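Local coordinates for conserved hypothetical protein (Pyrococcus furiosus, PDB 1VK1) that is of unknown cellular role but, joining a ParB-like region to a SerK-like one, probably binds ATP and may act as a kinase, at residues A[18-23]-A[234-239]; A[42-47]-A[78-83]; A[66-71]-A[90-95]; A[118-123]-A[162-167]; A[187-190]-A[196-199]. One frame throughout, in Å; residues are numbered along the deposited sequence.

Interaction 1: A[18-23]-A[234-239]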
# COMPACT_ATOMS: atom_id res chain seq x y z
N TYR A 18 5.79 21.31 -6.92
CA TYR A 18 5.99 20.64 -5.65
C TYR A 18 6.54 21.62 -4.62
O TYR A 18 6.94 22.75 -4.96
CB TYR A 18 6.90 19.42 -5.80
CG TYR A 18 8.28 19.71 -6.32
CD1 TYR A 18 9.31 20.05 -5.46
CD2 TYR A 18 8.55 19.61 -7.67
CE1 TYR A 18 10.59 20.32 -5.95
CE2 TYR A 18 9.82 19.86 -8.17
CZ TYR A 18 10.84 20.21 -7.32
OH TYR A 18 12.11 20.46 -7.83
N VAL A 19 6.51 21.20 -3.37
CA VAL A 19 7.08 21.93 -2.28
C VAL A 19 7.81 20.93 -1.39
O VAL A 19 7.36 19.80 -1.22
CB VAL A 19 5.98 22.64 -1.40
CG1 VAL A 19 6.51 23.06 -0.04
CG2 VAL A 19 5.45 23.83 -2.09
N PHE A 20 8.94 21.33 -0.82
CA PHE A 20 9.62 20.48 0.13
C PHE A 20 8.87 20.53 1.44
O PHE A 20 8.48 21.62 1.89
CB PHE A 20 11.08 20.89 0.31
CG PHE A 20 11.93 20.55 -0.87
CD1 PHE A 20 12.55 19.33 -0.96
CD2 PHE A 20 12.05 21.43 -1.91
CE1 PHE A 20 13.34 19.02 -2.07
CE2 PHE A 20 12.82 21.12 -3.02
CZ PHE A 20 13.48 19.92 -3.09
N ILE A 21 8.64 19.36 2.03
CA ILE A 21 7.98 19.22 3.34
C ILE A 21 8.87 18.39 4.22
O ILE A 21 9.44 17.40 3.78
CB ILE A 21 6.57 18.57 3.18
CG1 ILE A 21 5.65 19.44 2.31
CG2 ILE A 21 5.94 18.28 4.54
CD1 ILE A 21 5.26 20.76 2.90
N GLU A 22 8.98 18.78 5.49
CA GLU A 22 9.76 18.03 6.43
C GLU A 22 9.12 16.66 6.72
O GLU A 22 7.90 16.55 6.95
CB GLU A 22 9.99 18.86 7.69
CG GLU A 22 10.97 19.99 7.41
CD GLU A 22 11.01 21.03 8.50
OE1 GLU A 22 10.22 21.98 8.46
OE2 GLU A 22 11.82 20.89 9.40
N LEU A 23 9.95 15.63 6.67
CA LEU A 23 9.49 14.26 6.83
C LEU A 23 8.78 14.04 8.17
O LEU A 23 7.85 13.22 8.26
CB LEU A 23 10.65 13.30 6.70
CG LEU A 23 11.33 13.27 5.33
CD1 LEU A 23 12.68 12.57 5.42
CD2 LEU A 23 10.46 12.59 4.29
N ILE A 234 9.92 14.29 -11.31
CA ILE A 234 10.74 15.40 -10.97
C ILE A 234 12.18 14.90 -10.91
O ILE A 234 12.45 13.75 -11.15
CB ILE A 234 10.25 16.06 -9.62
CG1 ILE A 234 10.36 15.06 -8.45
CG2 ILE A 234 8.80 16.59 -9.79
CD1 ILE A 234 10.04 15.65 -7.08
N ASP A 235 13.09 15.79 -10.63
CA ASP A 235 14.51 15.49 -10.73
C ASP A 235 15.24 16.17 -9.60
O ASP A 235 15.86 17.21 -9.79
CB ASP A 235 15.01 16.00 -12.11
CG ASP A 235 16.50 15.75 -12.34
OD1 ASP A 235 17.11 14.96 -11.61
OD2 ASP A 235 17.13 16.30 -13.27
N VAL A 236 15.12 15.60 -8.40
CA VAL A 236 15.68 16.17 -7.19
C VAL A 236 16.83 15.30 -6.70
O VAL A 236 16.69 14.10 -6.52
CB VAL A 236 14.59 16.37 -6.09
CG1 VAL A 236 15.23 16.81 -4.77
CG2 VAL A 236 13.55 17.40 -6.57
N LYS A 237 17.97 15.92 -6.45
CA LYS A 237 19.12 15.19 -5.94
C LYS A 237 18.88 14.72 -4.53
O LYS A 237 18.40 15.48 -3.69
CB LYS A 237 20.37 16.07 -5.94
CG LYS A 237 20.81 16.50 -7.29
N LEU A 238 19.24 13.48 -4.25
CA LEU A 238 19.11 12.93 -2.92
C LEU A 238 19.79 13.82 -1.88
O LEU A 238 19.26 14.00 -0.79
CB LEU A 238 19.68 11.50 -2.87
CG LEU A 238 19.67 10.80 -1.52
CD1 LEU A 238 18.30 10.71 -0.89
CD2 LEU A 238 20.27 9.40 -1.68
N GLU A 239 20.97 14.38 -2.20
CA GLU A 239 21.69 15.24 -1.23
C GLU A 239 20.87 16.44 -0.79
O GLU A 239 21.01 16.93 0.33
CB GLU A 239 23.06 15.70 -1.79
CG GLU A 239 23.01 16.48 -3.07
O HOH W 1 12.48 18.70 -10.55
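Y18 lays the flank of its ring against I234, with CD2 3.7 Å from I234 CG2. The contact fastens the C-terminal tail to the ParB-like region, where strand 19-22 lies at one margin of the mixed four-stranded sheet and the tail's strand 236-237 belongs to a separate two-stranded pairing. I234 also brings CD1 over one face of the Y18 ring, 4.2 Å above its plane and displaced toward the rim. Y18 has CG wedged between the backbone N and the carbonyl carbon (chi1 60°), which swings the phenol across to the tail. Its far end then slides past V236, the two side chains running in opposite directions, and the hydroxyl OH comes within 3.6 Å of V236 CG2. The buried V236 is shared by two rings through its two branches: CG1 meets F20 at the ring edge, 3.9 Å from CZ. F20 also puts CE2 at the edge of the Y18 ring, in its plane. L241 touches both F20 and V236, and P86 of strand 84-90 lies against Y18 and I234. One water joins the segments, 3.3 Å from Y18 OH and accepting from the D235 backbone N at 3.0 Å.

Interaction 2: A[42-47]-A[78-83]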
# COMPACT_ATOMS: atom_id res chain seq x y z
N GLU A 42 17.63 1.19 -2.13
CA GLU A 42 18.64 0.82 -3.13
C GLU A 42 18.59 1.72 -4.36
O GLU A 42 19.63 2.15 -4.87
CB GLU A 42 18.49 -0.64 -3.53
CG GLU A 42 18.90 -1.66 -2.50
CD GLU A 42 18.94 -3.08 -3.06
OE1 GLU A 42 18.69 -3.27 -4.29
OE2 GLU A 42 19.22 -4.02 -2.27
N SER A 43 17.38 2.00 -4.86
CA SER A 43 17.22 2.81 -6.06
C SER A 43 17.63 4.28 -5.85
O SER A 43 18.33 4.86 -6.69
CB SER A 43 15.78 2.73 -6.55
OG SER A 43 15.46 1.40 -6.92
N VAL A 44 17.19 4.88 -4.77
CA VAL A 44 17.46 6.29 -4.55
C VAL A 44 18.94 6.51 -4.28
O VAL A 44 19.51 7.49 -4.75
CB VAL A 44 16.52 6.92 -3.48
CG1 VAL A 44 16.94 6.55 -2.05
CG2 VAL A 44 16.48 8.39 -3.64
N THR A 45 19.58 5.59 -3.56
CA THR A 45 21.02 5.73 -3.30
C THR A 45 21.84 5.39 -4.53
O THR A 45 22.85 6.04 -4.79
CB THR A 45 21.47 4.90 -2.10
OG1 THR A 45 21.17 3.53 -2.29
CG2 THR A 45 20.78 5.30 -0.81
N GLY A 46 21.40 4.42 -5.33
CA GLY A 46 22.13 4.06 -6.53
C GLY A 46 22.05 5.09 -7.63
O GLY A 46 23.04 5.37 -8.31
N SER A 47 20.86 5.66 -7.83
CA SER A 47 20.66 6.67 -8.86
C SER A 47 20.99 8.07 -8.38
O SER A 47 21.28 8.95 -9.19
CB SER A 47 19.22 6.66 -9.35
OG SER A 47 18.35 7.21 -8.36
N GLN A 78 13.58 8.59 5.81
CA GLN A 78 13.81 8.69 7.24
C GLN A 78 14.91 7.74 7.67
O GLN A 78 15.81 8.13 8.44
CB GLN A 78 12.53 8.46 8.06
CG GLN A 78 11.56 9.67 7.96
CD GLN A 78 10.67 9.84 9.14
OE1 GLN A 78 10.45 10.97 9.63
NE2 GLN A 78 10.11 8.77 9.58
N LYS A 79 14.90 6.51 7.16
CA LYS A 79 15.93 5.52 7.51
C LYS A 79 17.31 6.00 7.07
O LYS A 79 18.32 5.75 7.77
CB LYS A 79 15.60 4.18 6.89
CG LYS A 79 16.53 3.08 7.28
CD LYS A 79 15.94 1.75 6.96
CE LYS A 79 16.94 0.64 7.23
NZ LYS A 79 16.34 -0.70 7.02
N LEU A 80 17.39 6.69 5.93
CA LEU A 80 18.65 7.22 5.42
C LEU A 80 19.13 8.47 6.16
O LEU A 80 20.26 8.92 5.95
CB LEU A 80 18.51 7.54 3.94
CG LEU A 80 18.45 6.32 3.02
CD1 LEU A 80 17.98 6.70 1.63
CD2 LEU A 80 19.78 5.60 2.96
N GLY A 81 18.29 9.04 7.00
CA GLY A 81 18.62 10.24 7.76
C GLY A 81 18.31 11.56 7.06
O GLY A 81 18.80 12.59 7.47
N ALA A 82 17.45 11.54 6.03
CA ALA A 82 17.07 12.75 5.34
C ALA A 82 16.11 13.57 6.19
O ALA A 82 15.59 13.07 7.20
CB ALA A 82 16.46 12.42 3.99
N LYS A 83 15.85 14.79 5.75
CA LYS A 83 15.01 15.73 6.47
C LYS A 83 13.73 16.12 5.77
O LYS A 83 12.77 16.45 6.44
CB LYS A 83 15.80 17.02 6.74
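The carbonyl oxygen of S43, one residue before the V44 side chain that meets L80, is gripped twice by S47: the backbone N of S47 and its hydroxyl OG each lie 2.9 Å from S43 O. The two donors arrive from opposite faces of the carbonyl plane, OG tilted 31° out of it. S47 OG also bonds to I49 N, tying the last turn of helix 34-47 to the chain that follows. This leaves the contact itself to carbon. V44 and L80 reach toward each other tip to tip, CG1 of V44 standing 3.8 Å from CD1 of L80. T45 crosses the same leucine at a slant, and its methyl CG2 straddles the fork, 3.9 Å from L80 CD2 and 4.0 Å from L80 CD1. With CG2 opposite its own carbonyl carbon, T45 faces L80 with its methyl, while OG1 turns back to bond I41 O within the helix. L80 stands at the end of helix 71-80, which closes with a Schellman motif; positive phi (88°) at G81 takes the chain out of the helix, with G81 N 3.0 Å from Q78 O. The two helices thus meet near their C-terminal ends in the ParB-like region. I41, a turn earlier on helix 34-47, extends the contact onto L80 and K79, and L238 from the tail beside strand 236-237 covers V44.

Interaction 3: A[66-71]-A[90-95]. With PO4 (phosphate ion), chain B.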
# COMPACT_ATOMS: atom_id res chain seq x y z
N LEU A 66 -1.33 13.96 6.22
CA LEU A 66 -1.57 12.60 5.82
C LEU A 66 -0.72 12.26 4.62
O LEU A 66 -0.75 12.97 3.63
CB LEU A 66 -3.06 12.47 5.45
CG LEU A 66 -3.50 11.19 4.74
CD1 LEU A 66 -3.33 9.96 5.63
CD2 LEU A 66 -4.93 11.34 4.26
N ILE A 67 0.02 11.16 4.70
CA ILE A 67 0.66 10.60 3.53
C ILE A 67 -0.45 9.94 2.71
O ILE A 67 -1.06 8.99 3.14
CB ILE A 67 1.74 9.57 3.88
CG1 ILE A 67 2.92 10.24 4.62
CG2 ILE A 67 2.23 8.88 2.60
CD1 ILE A 67 3.92 9.27 5.19
N VAL A 68 -0.69 10.47 1.52
CA VAL A 68 -1.66 9.89 0.58
C VAL A 68 -0.93 8.81 -0.21
O VAL A 68 -1.38 7.69 -0.29
CB VAL A 68 -2.28 10.98 -0.31
CG1 VAL A 68 -3.15 10.37 -1.37
CG2 VAL A 68 -3.09 11.93 0.55
N ASP A 69 0.22 9.16 -0.78
CA ASP A 69 1.05 8.24 -1.52
C ASP A 69 2.50 8.52 -1.20
O ASP A 69 2.93 9.67 -1.22
CB ASP A 69 0.82 8.40 -3.04
CG ASP A 69 1.60 7.41 -3.82
OD1 ASP A 69 1.42 6.19 -3.59
OD2 ASP A 69 2.45 7.74 -4.65
N GLY A 70 3.25 7.46 -0.94
CA GLY A 70 4.69 7.56 -0.71
C GLY A 70 5.18 7.05 0.64
O GLY A 70 6.23 7.49 1.10
N HIS A 71 4.50 6.09 1.25
CA HIS A 71 4.94 5.55 2.52
C HIS A 71 6.35 4.98 2.47
O HIS A 71 7.14 5.21 3.38
CB HIS A 71 3.99 4.45 3.03
CG HIS A 71 2.65 4.96 3.43
ND1 HIS A 71 1.63 5.19 2.53
CD2 HIS A 71 2.16 5.32 4.65
CE1 HIS A 71 0.57 5.65 3.19
NE2 HIS A 71 0.87 5.75 4.46
N LEU A 90 -2.53 18.02 -1.71
CA LEU A 90 -3.86 17.79 -2.25
C LEU A 90 -4.92 18.22 -1.25
O LEU A 90 -4.68 18.23 -0.03
CB LEU A 90 -4.04 16.27 -2.46
CG LEU A 90 -3.05 15.50 -3.30
CD1 LEU A 90 -3.35 14.01 -3.25
CD2 LEU A 90 -3.09 15.98 -4.73
N ASP A 91 -6.11 18.56 -1.76
CA ASP A 91 -7.31 18.61 -0.93
C ASP A 91 -7.89 17.21 -0.97
O ASP A 91 -8.42 16.79 -1.99
CB ASP A 91 -8.30 19.64 -1.48
CG ASP A 91 -9.66 19.60 -0.76
OD1 ASP A 91 -9.84 18.81 0.22
OD2 ASP A 91 -10.62 20.33 -1.11
N TYR A 92 -7.78 16.49 0.13
CA TYR A 92 -8.10 15.06 0.15
C TYR A 92 -9.56 14.80 -0.23
O TYR A 92 -9.86 13.81 -0.89
CB TYR A 92 -7.77 14.48 1.51
CG TYR A 92 -7.72 12.97 1.51
CD1 TYR A 92 -6.89 12.27 0.60
CD2 TYR A 92 -8.47 12.23 2.40
CE1 TYR A 92 -6.84 10.88 0.60
CE2 TYR A 92 -8.42 10.85 2.40
CZ TYR A 92 -7.60 10.18 1.49
OH TYR A 92 -7.54 8.81 1.48
N PHE A 93 -10.47 15.71 0.14
CA PHE A 93 -11.91 15.48 -0.06
C PHE A 93 -12.45 16.12 -1.32
O PHE A 93 -13.65 16.16 -1.55
CB PHE A 93 -12.68 15.84 1.20
CG PHE A 93 -12.42 14.88 2.32
CD1 PHE A 93 -12.94 13.58 2.27
CD2 PHE A 93 -11.61 15.24 3.38
CE1 PHE A 93 -12.69 12.67 3.27
CE2 PHE A 93 -11.35 14.32 4.40
CZ PHE A 93 -11.90 13.04 4.34
N ASP A 94 -11.54 16.56 -2.18
CA ASP A 94 -11.88 16.88 -3.53
C ASP A 94 -12.35 15.60 -4.23
O ASP A 94 -11.73 14.53 -4.06
CB ASP A 94 -10.67 17.48 -4.24
CG ASP A 94 -11.01 18.04 -5.60
OD1 ASP A 94 -11.11 19.28 -5.71
OD2 ASP A 94 -11.19 17.33 -6.61
N GLU A 95 -13.43 15.69 -5.01
CA GLU A 95 -14.00 14.52 -5.70
C GLU A 95 -13.04 13.87 -6.71
O GLU A 95 -13.20 12.71 -7.05
CB GLU A 95 -15.34 14.88 -6.38
CG GLU A 95 -16.53 14.90 -5.43
CD GLU A 95 -16.86 13.52 -4.88
OE1 GLU A 95 -17.23 12.62 -5.68
OE2 GLU A 95 -16.75 13.33 -3.66
P PO4 B . 2.89 3.46 -0.52
O1 PO4 B . 2.40 2.42 0.64
O2 PO4 B . 4.47 3.44 -0.43
O3 PO4 B . 2.42 2.93 -1.83
O4 PO4 B . 2.35 4.83 -0.20
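The backbones approach at V68 and Y92, whose CA atoms are 8.3 Å apart, where the chain turns a corner at V68 in a classic beta bulge, V68 and D69 both facing L55. L66 sets its methyl CD2 squarely over the Y92 ring, a CH-pi contact 3.9 Å from the centroid and just 6° off the ring normal. V68 splits its branches: CG2 comes in obliquely to Y92, 3.8 Å from CD1, while CG1 packs 4.1 Å from L90 CD1. With CG opposite the backbone N (chi1 -165°), Y92 swings its ring from the D91-D94 type I turn back to the strand. Beyond the bulge, G70 takes the N-cap position and a phosphate, probably from the crystallisation liquor, sits before the helix. Three donors converge on phosphate O4, namely the backbone N-H groups of G70 and H71 and, in its ring plane, H71 ND1 at 2.8 Å from O4; H72 ND1 binds the same ion. I67 CG2 lies over the H71 face, 3.6 Å above it, and H29 N bonds H71 NE2, so the imidazole is well fixed. Such a glycine-histidine helix start is consistent with the phosphate-binding turn of the ParB/sulfiredoxin superfamily. Helix 205-213 packs on both sides of the contact, V212 on L66 and V208 on Y92, whose OH bonds to H225. Strand 65-67 is an outermost strand of the mixed sheet, and helix 71-80 leads off from the phosphate site.

Interaction 4: A[118-123]-A[162-167]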
# COMPACT_ATOMS: atom_id res chain seq x y z
N LYS A 118 -2.45 -20.15 9.70
CA LYS A 118 -3.04 -20.80 10.88
C LYS A 118 -2.09 -20.73 12.07
O LYS A 118 -2.53 -20.56 13.20
CB LYS A 118 -3.45 -22.24 10.57
CG LYS A 118 -4.65 -22.33 9.64
CD LYS A 118 -5.06 -23.80 9.36
CE LYS A 118 -6.30 -23.86 8.48
NZ LYS A 118 -6.83 -25.27 8.24
N ALA A 119 -0.78 -20.82 11.81
CA ALA A 119 0.22 -20.72 12.88
C ALA A 119 0.21 -19.35 13.57
O ALA A 119 0.68 -19.23 14.70
CB ALA A 119 1.62 -21.02 12.33
N GLU A 120 -0.30 -18.33 12.88
CA GLU A 120 -0.42 -17.00 13.46
C GLU A 120 -1.76 -16.76 14.16
O GLU A 120 -2.04 -15.64 14.59
CB GLU A 120 -0.19 -15.94 12.37
CG GLU A 120 1.28 -15.69 12.06
CD GLU A 120 2.01 -14.93 13.16
OE1 GLU A 120 2.34 -13.75 12.96
OE2 GLU A 120 2.24 -15.52 14.24
N GLY A 121 -2.57 -17.81 14.27
CA GLY A 121 -3.85 -17.73 14.98
C GLY A 121 -5.03 -17.36 14.11
O GLY A 121 -6.10 -17.07 14.62
N LEU A 122 -4.84 -17.37 12.79
CA LEU A 122 -5.94 -17.07 11.88
C LEU A 122 -6.72 -18.30 11.52
O LEU A 122 -6.19 -19.42 11.52
CB LEU A 122 -5.39 -16.49 10.59
CG LEU A 122 -4.67 -15.16 10.75
CD1 LEU A 122 -3.85 -14.89 9.54
CD2 LEU A 122 -5.66 -14.02 10.98
N GLU A 123 -7.99 -18.10 11.18
CA GLU A 123 -8.80 -19.15 10.61
C GLU A 123 -8.82 -18.99 9.11
O GLU A 123 -8.80 -17.85 8.58
CB GLU A 123 -10.23 -19.09 11.14
CG GLU A 123 -10.37 -19.30 12.63
CD GLU A 123 -11.80 -19.13 13.09
OE1 GLU A 123 -12.62 -20.03 12.78
OE2 GLU A 123 -12.10 -18.11 13.72
N SER A 162 -0.83 -10.02 6.31
CA SER A 162 0.22 -9.30 5.62
C SER A 162 1.61 -9.59 6.18
O SER A 162 2.56 -9.67 5.43
CB SER A 162 -0.05 -7.80 5.66
OG SER A 162 -1.30 -7.47 5.02
N LYS A 163 1.71 -9.76 7.49
CA LYS A 163 2.98 -10.12 8.13
C LYS A 163 3.47 -11.48 7.62
O LYS A 163 4.64 -11.63 7.27
CB LYS A 163 2.79 -10.14 9.64
CG LYS A 163 4.01 -10.58 10.42
CD LYS A 163 3.70 -10.61 11.90
CE LYS A 163 4.86 -11.13 12.72
NZ LYS A 163 5.07 -12.58 12.50
N VAL A 164 2.58 -12.46 7.57
CA VAL A 164 2.93 -13.78 7.03
C VAL A 164 3.40 -13.66 5.58
O VAL A 164 4.43 -14.22 5.22
CB VAL A 164 1.75 -14.75 7.14
CG1 VAL A 164 1.98 -16.01 6.34
CG2 VAL A 164 1.50 -15.07 8.61
N LEU A 165 2.65 -12.93 4.76
CA LEU A 165 3.05 -12.77 3.38
C LEU A 165 4.42 -12.10 3.21
O LEU A 165 5.21 -12.53 2.38
CB LEU A 165 2.01 -11.99 2.61
CG LEU A 165 0.63 -12.67 2.48
CD1 LEU A 165 -0.34 -11.78 1.75
CD2 LEU A 165 0.73 -14.04 1.80
N ASP A 166 4.70 -11.08 4.01
CA ASP A 166 5.98 -10.39 3.95
C ASP A 166 7.11 -11.37 4.34
O ASP A 166 8.16 -11.41 3.71
CB ASP A 166 5.91 -9.19 4.89
CG ASP A 166 7.12 -8.21 4.70
OD1 ASP A 166 8.24 -8.66 4.36
OD2 ASP A 166 7.03 -7.00 4.84
N GLU A 167 6.90 -12.15 5.39
CA GLU A 167 7.89 -13.13 5.80
C GLU A 167 8.16 -14.17 4.73
O GLU A 167 9.32 -14.49 4.45
CB GLU A 167 7.47 -13.76 7.11
CG GLU A 167 7.58 -12.77 8.27
CD GLU A 167 6.84 -13.17 9.54
OE1 GLU A 167 6.18 -14.22 9.57
OE2 GLU A 167 6.92 -12.39 10.51
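A three-residue salt-bridge network crosses from the end of helix 114-119 to helix 161-170, with the ammonium group of K163 held between the carboxylates of E120 and E167. K163 NZ stands 3.0 Å from E120 OE1, meeting it from above the carboxylate plane, 47° out of it. The bond from K163 NZ to E167 OE2 is shorter, 2.7 Å, and uses the syn side close to that carboxylate's plane. K163 runs extended until its last torsion, where chi4 of -70° bends NZ round so that one amine serves both acids; E167 sits one turn further along the same helix. Both halves belong to the SerK-like C-terminal region, and beside the bridge is a small apolar contact. There E120 and V164 slide past each other in opposite directions, CG of E120 pressing to 3.5 Å from V164 CG2. With CG placed against the valine, the bend at chi2 turns the E120 carboxylate toward K163, and the E120 and K163 side chains cross at about a right angle. V164 is buried further by R116 and L117 of helix 114-119. E120 OE1 and E167 OE1 are 5.1 Å apart, and the lysine between them probably offsets the repulsion of these like charges. Just past E120, G121 takes positive phi (91°), its N bonded to K118 O at 3.0 Å.

Interaction 5: A[187-190]-A[196-199]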
# COMPACT_ATOMS: atom_id res chain seq x y z
N ALA A 187 -7.16 -12.49 -14.28
CA ALA A 187 -6.67 -12.81 -15.63
C ALA A 187 -5.32 -13.53 -15.59
O ALA A 187 -5.08 -14.45 -16.36
CB ALA A 187 -6.57 -11.56 -16.46
N ASP A 188 -4.43 -13.09 -14.69
CA ASP A 188 -3.12 -13.73 -14.54
C ASP A 188 -3.19 -15.11 -13.88
O ASP A 188 -2.37 -15.98 -14.18
CB ASP A 188 -2.12 -12.82 -13.80
CG ASP A 188 -1.48 -11.79 -14.72
OD1 ASP A 188 -1.83 -11.75 -15.93
OD2 ASP A 188 -0.61 -10.98 -14.33
N MET A 189 -4.17 -15.31 -13.00
CA MET A 189 -4.42 -16.63 -12.44
C MET A 189 -4.88 -17.59 -13.53
O MET A 189 -4.45 -18.75 -13.56
CB MET A 189 -5.47 -16.59 -11.33
CG MET A 189 -4.88 -16.35 -9.95
SD MET A 189 -6.07 -16.36 -8.62
CE MET A 189 -7.35 -17.39 -9.33
N GLU A 190 -5.74 -17.11 -14.42
CA GLU A 190 -6.22 -17.92 -15.56
C GLU A 190 -5.04 -18.36 -16.41
O GLU A 190 -4.96 -19.53 -16.82
CB GLU A 190 -7.21 -17.13 -16.40
N TYR A 196 -2.98 -17.59 -6.35
CA TYR A 196 -4.06 -17.09 -5.47
C TYR A 196 -3.95 -15.60 -5.33
O TYR A 196 -2.86 -15.02 -5.44
CB TYR A 196 -3.99 -17.76 -4.09
CG TYR A 196 -4.74 -19.07 -4.01
CD1 TYR A 196 -4.19 -20.24 -4.52
CD2 TYR A 196 -6.00 -19.14 -3.43
CE1 TYR A 196 -4.88 -21.45 -4.46
CE2 TYR A 196 -6.70 -20.34 -3.36
CZ TYR A 196 -6.13 -21.49 -3.88
OH TYR A 196 -6.82 -22.67 -3.82
N VAL A 197 -5.10 -14.97 -5.08
CA VAL A 197 -5.18 -13.53 -4.79
C VAL A 197 -5.95 -13.32 -3.51
O VAL A 197 -6.89 -14.03 -3.22
CB VAL A 197 -5.80 -12.72 -5.96
CG1 VAL A 197 -7.21 -13.10 -6.20
CG2 VAL A 197 -5.71 -11.23 -5.72
N PHE A 198 -5.52 -12.33 -2.75
CA PHE A 198 -6.18 -11.90 -1.54
C PHE A 198 -7.03 -10.69 -1.85
O PHE A 198 -6.53 -9.68 -2.37
CB PHE A 198 -5.14 -11.53 -0.45
CG PHE A 198 -4.44 -12.71 0.20
CD1 PHE A 198 -4.92 -13.27 1.36
CD2 PHE A 198 -3.29 -13.24 -0.35
CE1 PHE A 198 -4.26 -14.33 1.97
CE2 PHE A 198 -2.63 -14.30 0.28
CZ PHE A 198 -3.12 -14.83 1.42
N ILE A 199 -8.31 -10.77 -1.50
CA ILE A 199 -9.26 -9.69 -1.78
C ILE A 199 -9.78 -9.12 -0.49
O ILE A 199 -10.23 -9.85 0.40
CB ILE A 199 -10.41 -10.23 -2.65
CG1 ILE A 199 -9.85 -10.61 -4.03
CG2 ILE A 199 -11.55 -9.18 -2.79
CD1 ILE A 199 -10.74 -11.44 -4.86
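M189 lays its sulfur alongside the backbone of Y196, with SD 3.8 Å from Y196 CA and 3.9 Å from V197 N, so it rests against the main chain where one residue hands over to the next. The two side chains turn different ways: Y196 leaves the backbone away from the helix and V197 toward it, as neighbouring residues of an extended chain do. Y196 carries its ring elsewhere, its hydroxyl OH bonding to K147 N. V197 instead brings CG1 to 4.2 Å from M189 SD, and helix 182-190 lies on the V197 side. In the SerK-like region this is a helix-loop-strand connection of a few residues, leading into strand 197-199, which pairs antiparallel with strand 141-144. A185, one turn before M189 on the helix, and Y103 of strand 98-105 also touch V197, while I194 in the short loop packs on M189. The M189 chain stays extended through chi2 (-178°), which carries SD clear of the helix. At chi3 it folds sharply to 25°, nearly eclipsed, so the terminal methyl CE turns back on the side of CB and the sulfur leads the contact.

From the N terminus, interaction 1 closes the longest loop, joining strand 19-22 to the tail at 234-239 and enclosing the other four contacts. Interaction 2 links helix 34-47 to the end of helix 71-80. Interaction 3 opens at 66-71, inside that loop, and closes beyond it at 90-95, so the two cross along the chain. Interactions 1 and 2 touch directly, including a probable bond from L23 N to K83 O, whereas interactions 1 and 3 reach the same mixed sheet without touching. Interactions 4 and 5 follow in series in the SerK-like region, about 19 Å apart between centres, and meet where L165 CD2 packs on F198 CE2.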